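PDB 2DY1: elongation factor G, which binds GTP and a magnesium ion and probably acts as a GTPase in the elongation phase of protein synthesis. Local coordinates for residues 519-530 against 560-571. Residues are numbered along the deposited sequence; the frame is centred on the assembly and turned at random.
Sequences AAKKGVLAGFPV and FKKVMAEAHPVL
In domain IV of the elongation factor, the last turns of helices 509-520 and 549-566 pack together. Ala519 CB packs on Phe560 CD1 at 3.7 Å. The backbone N of Ala520 lies over one face of the Phe560 ring, offset toward its rim, while Val530 CG1 meets the ring's edge. The chain of Lys561 bends at chi2 (-66°), which brings CE against Ala519 CB and NZ to the carbonyl oxygens of Ala519 and Lys522. NZ donates to Ala519 O at 3.0 Å, in the carbonyl plane and on a lone pair. That oxygen also accepts from Lys522 N, so two donors grip it. A weak bond joins NZ to Lys522 O at 2.8 Å. With an alanine at Lys561, Ala519 O and Lys522 O would probably each lose a donor, and the end of helix 509-520 would be less firmly tied to its neighbour.

The fold is of the ribosomal protein S5 type, with both helices in the alpha/beta domain; Phe560 and Met564 also touch strand 477-489. Met564 runs extended into the loop after helix 509-520. Its SD takes a weak but nearly straight bond from Val524 N (3.6 Å, 173°). Val530 meets Met564 tip to tip, CG2 3.7 Å from SD. Val524 lies alongside Met564, the two side chains running opposite ways, and Val524 CG2 also reaches Pro569 CG at 4.0 Å. Leu525 CD2 presses on the backbone of strand 569-583, 3.4 Å from Leu571 N. Phe528 CD1 touches Leu571 CD1, and the Phe528 ring has a cation-pi partner in Arg661.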
loop_
_atom_site.group_PDB
_atom_site.type_symbol
_atom_site.label_atom_id
_atom_site.label_comp_id
_atom_site.label_asym_id
_atom_site.label_seq_id
_atom_site.Cartn_x
_atom_site.Cartn_y
_atom_site.Cartn_z
ATOM N N ALA A 519 18.139 -34.175 8.408
ATOM C CA ALA A 519 18.302 -34.873 7.145
ATOM C C ALA A 519 17.105 -34.609 6.245
ATOM O O ALA A 519 17.216 -34.650 5.017
ATOM C CB ALA A 519 18.453 -36.380 7.382
ATOM N N ALA A 520 15.956 -34.329 6.853
ATOM C CA ALA A 520 14.759 -34.085 6.068
ATOM C C ALA A 520 14.828 -32.749 5.333
ATOM O O ALA A 520 14.046 -32.509 4.416
ATOM C CB ALA A 520 13.515 -34.148 6.961
ATOM N N LYS A 521 15.771 -31.895 5.718
ATOM C CA LYS A 521 15.920 -30.594 5.064
ATOM C C LYS A 521 16.370 -30.763 3.616
ATOM O O LYS A 521 16.108 -29.903 2.766
ATOM C CB LYS A 521 16.935 -29.730 5.815
ATOM C CG LYS A 521 16.443 -29.214 7.156
ATOM C CD LYS A 521 17.563 -28.517 7.919
ATOM C CE LYS A 521 17.067 -27.949 9.244
ATOM N NZ LYS A 521 18.176 -27.363 10.053
ATOM N N LYS A 522 17.044 -31.875 3.335
ATOM C CA LYS A 522 17.524 -32.152 1.990
ATOM C C LYS A 522 17.160 -33.557 1.514
ATOM O O LYS A 522 17.883 -34.516 1.776
ATOM C CB LYS A 522 19.039 -31.962 1.936
ATOM C CG LYS A 522 19.473 -30.513 2.091
ATOM C CD LYS A 522 20.982 -30.367 1.958
ATOM C CE LYS A 522 21.400 -28.901 2.008
ATOM N NZ LYS A 522 22.880 -28.736 1.914
ATOM N N GLY A 523 16.044 -33.663 0.801
ATOM C CA GLY A 523 15.581 -34.945 0.298
ATOM C C GLY A 523 16.500 -35.638 -0.690
ATOM O O GLY A 523 17.308 -34.998 -1.372
ATOM N N VAL A 524 16.357 -36.956 -0.786
ATOM C CA VAL A 524 17.193 -37.749 -1.681
ATOM C C VAL A 524 16.846 -37.631 -3.161
ATOM O O VAL A 524 17.679 -37.936 -4.015
ATOM C CB VAL A 524 17.156 -39.256 -1.291
ATOM C CG1 VAL A 524 17.638 -39.435 0.135
ATOM C CG2 VAL A 524 15.755 -39.805 -1.450
ATOM N N LEU A 525 15.632 -37.196 -3.480
ATOM C CA LEU A 525 15.229 -37.097 -4.880
ATOM C C LEU A 525 15.910 -35.957 -5.625
ATOM O O LEU A 525 16.480 -36.159 -6.697
ATOM C CB LEU A 525 13.707 -36.950 -4.996
ATOM C CG LEU A 525 13.138 -37.018 -6.418
ATOM C CD1 LEU A 525 13.766 -38.191 -7.171
ATOM C CD2 LEU A 525 11.622 -37.166 -6.358
ATOM N N ALA A 526 15.858 -34.760 -5.057
ATOM C CA ALA A 526 16.464 -33.606 -5.701
ATOM C C ALA A 526 16.961 -32.577 -4.693
ATOM O O ALA A 526 17.145 -31.409 -5.029
ATOM C CB ALA A 526 15.460 -32.972 -6.659
ATOM N N GLY A 527 17.156 -33.010 -3.451
ATOM C CA GLY A 527 17.663 -32.119 -2.416
ATOM C C GLY A 527 16.744 -31.062 -1.806
ATOM O O GLY A 527 17.224 -30.133 -1.157
ATOM N N PHE A 528 15.435 -31.200 -1.983
ATOM C CA PHE A 528 14.482 -30.237 -1.423
ATOM C C PHE A 528 13.975 -30.726 -0.059
ATOM O O PHE A 528 14.092 -31.916 0.244
ATOM C CB PHE A 528 13.296 -30.070 -2.370
ATOM C CG PHE A 528 13.648 -29.407 -3.671
ATOM C CD1 PHE A 528 13.582 -30.107 -4.866
ATOM C CD2 PHE A 528 14.005 -28.064 -3.701
ATOM C CE1 PHE A 528 13.860 -29.478 -6.082
ATOM C CE2 PHE A 528 14.285 -27.426 -4.909
ATOM C CZ PHE A 528 14.211 -28.133 -6.098
ATOM N N PRO A 529 13.418 -29.822 0.779
ATOM C CA PRO A 529 12.912 -30.245 2.095
ATOM C C PRO A 529 11.890 -31.362 1.946
ATOM O O PRO A 529 11.069 -31.337 1.025
ATOM C CB PRO A 529 12.284 -28.967 2.657
ATOM C CG PRO A 529 13.147 -27.886 2.051
ATOM C CD PRO A 529 13.262 -28.363 0.617
ATOM N N VAL A 530 11.937 -32.336 2.857
ATOM C CA VAL A 530 11.018 -33.473 2.806
ATOM C C VAL A 530 9.874 -33.299 3.788
ATOM O O VAL A 530 10.070 -32.824 4.909
ATOM C CB VAL A 530 11.747 -34.806 3.140
ATOM C CG1 VAL A 530 10.828 -35.992 2.851
ATOM C CG2 VAL A 530 13.036 -34.911 2.334
ATOM N N PHE A 560 17.691 -41.843 8.125
ATOM C CA PHE A 560 16.725 -41.150 7.283
ATOM C C PHE A 560 17.104 -41.205 5.797
ATOM O O PHE A 560 16.278 -41.536 4.943
ATOM C CB PHE A 560 16.559 -39.692 7.731
ATOM C CG PHE A 560 15.501 -38.957 6.962
ATOM C CD1 PHE A 560 15.811 -38.317 5.762
ATOM C CD2 PHE A 560 14.177 -38.974 7.392
ATOM C CE1 PHE A 560 14.809 -37.703 4.990
ATOM C CE2 PHE A 560 13.165 -38.366 6.627
ATOM C CZ PHE A 560 13.488 -37.734 5.427
ATOM N N LYS A 561 18.355 -40.889 5.486
ATOM C CA LYS A 561 18.801 -40.911 4.092
ATOM C C LYS A 561 18.632 -42.283 3.441
ATOM O O LYS A 561 18.126 -42.395 2.321
ATOM C CB LYS A 561 20.268 -40.491 4.004
ATOM C CG LYS A 561 20.574 -39.129 4.601
ATOM C CD LYS A 561 19.909 -37.997 3.829
ATOM C CE LYS A 561 20.387 -36.636 4.337
ATOM N NZ LYS A 561 19.775 -35.497 3.596
ATOM N N LYS A 562 19.053 -43.332 4.143
ATOM C CA LYS A 562 18.936 -44.688 3.615
ATOM C C LYS A 562 17.485 -45.093 3.408
ATOM O O LYS A 562 17.104 -45.579 2.346
ATOM C CB LYS A 562 19.599 -45.678 4.582
ATOM C CG LYS A 562 19.426 -47.138 4.187
ATOM C CD LYS A 562 19.952 -48.089 5.267
ATOM C CE LYS A 562 21.405 -47.782 5.644
ATOM N NZ LYS A 562 21.971 -48.767 6.632
ATOM N N VAL A 563 16.662 -44.883 4.433
ATOM C CA VAL A 563 15.274 -45.289 4.338
ATOM C C VAL A 563 14.438 -44.507 3.328
ATOM O O VAL A 563 13.632 -45.093 2.605
ATOM C CB VAL A 563 14.602 -45.240 5.738
ATOM C CG1 VAL A 563 13.176 -45.762 5.653
ATOM C CG2 VAL A 563 15.415 -46.089 6.720
ATOM N N MET A 564 14.615 -43.189 3.264
ATOM C CA MET A 564 13.824 -42.414 2.317
ATOM C C MET A 564 14.038 -42.899 0.882
ATOM O O MET A 564 13.106 -42.896 0.073
ATOM C CB MET A 564 14.166 -40.927 2.397
ATOM C CG MET A 564 13.397 -40.112 1.373
ATOM S SD MET A 564 13.813 -38.368 1.388
ATOM C CE MET A 564 12.770 -37.813 -0.011
ATOM N N ALA A 565 15.255 -43.324 0.571
ATOM C CA ALA A 565 15.567 -43.801 -0.778
ATOM C C ALA A 565 14.820 -45.085 -1.145
ATOM O O ALA A 565 14.612 -45.387 -2.329
ATOM C CB ALA A 565 17.061 -44.015 -0.911
ATOM N N GLU A 566 14.415 -45.848 -0.133
ATOM C CA GLU A 566 13.691 -47.091 -0.363
ATOM C C GLU A 566 12.202 -46.839 -0.257
ATOM O O GLU A 566 11.396 -47.748 -0.459
ATOM C CB GLU A 566 14.083 -48.139 0.688
ATOM C CG GLU A 566 15.572 -48.216 0.988
ATOM C CD GLU A 566 15.895 -49.158 2.145
ATOM O OE1 GLU A 566 17.087 -49.275 2.498
ATOM O OE2 GLU A 566 14.962 -49.782 2.702
ATOM N N ALA A 567 11.828 -45.596 0.037
ATOM C CA ALA A 567 10.422 -45.261 0.222
ATOM C C ALA A 567 9.719 -44.605 -0.966
ATOM O O ALA A 567 8.690 -43.950 -0.797
ATOM C CB ALA A 567 10.274 -44.388 1.466
ATOM N N HIS A 568 10.260 -44.812 -2.163
ATOM C CA HIS A 568 9.692 -44.246 -3.387
ATOM C C HIS A 568 9.392 -42.752 -3.267
ATOM O O HIS A 568 8.236 -42.316 -3.228
ATOM C CB HIS A 568 8.428 -44.996 -3.788
ATOM C CG HIS A 568 8.011 -44.742 -5.202
ATOM N ND1 HIS A 568 7.190 -43.695 -5.561
ATOM C CD2 HIS A 568 8.355 -45.362 -6.355
ATOM C CE1 HIS A 568 7.046 -43.681 -6.874
ATOM N NE2 HIS A 568 7.744 -44.682 -7.381
ATOM N N PRO A 569 10.450 -41.946 -3.202
ATOM C CA PRO A 569 10.354 -40.490 -3.091
ATOM C C PRO A 569 9.790 -39.851 -4.360
ATOM O O PRO A 569 10.014 -40.345 -5.469
ATOM C CB PRO A 569 11.798 -40.074 -2.812
ATOM C CG PRO A 569 12.604 -41.153 -3.461
ATOM C CD PRO A 569 11.851 -42.390 -3.103
ATOM N N VAL A 570 9.041 -38.766 -4.185
ATOM C CA VAL A 570 8.448 -38.049 -5.305
ATOM C C VAL A 570 8.531 -36.542 -5.081
ATOM O O VAL A 570 8.552 -36.077 -3.938
ATOM C CB VAL A 570 6.964 -38.429 -5.513
ATOM C CG1 VAL A 570 6.849 -39.919 -5.788
ATOM C CG2 VAL A 570 6.142 -38.037 -4.300
ATOM N N LEU A 571 8.563 -35.790 -6.182
ATOM C CA LEU A 571 8.660 -34.331 -6.140
ATOM C C LEU A 571 7.309 -33.657 -5.947
ATOM O O LEU A 571 6.309 -34.054 -6.552
ATOM C CB LEU A 571 9.297 -33.821 -7.433
ATOM C CG LEU A 571 9.734 -32.353 -7.446
ATOM C CD1 LEU A 571 10.938 -32.165 -6.536
ATOM C CD2 LEU A 571 10.080 -31.944 -8.868
#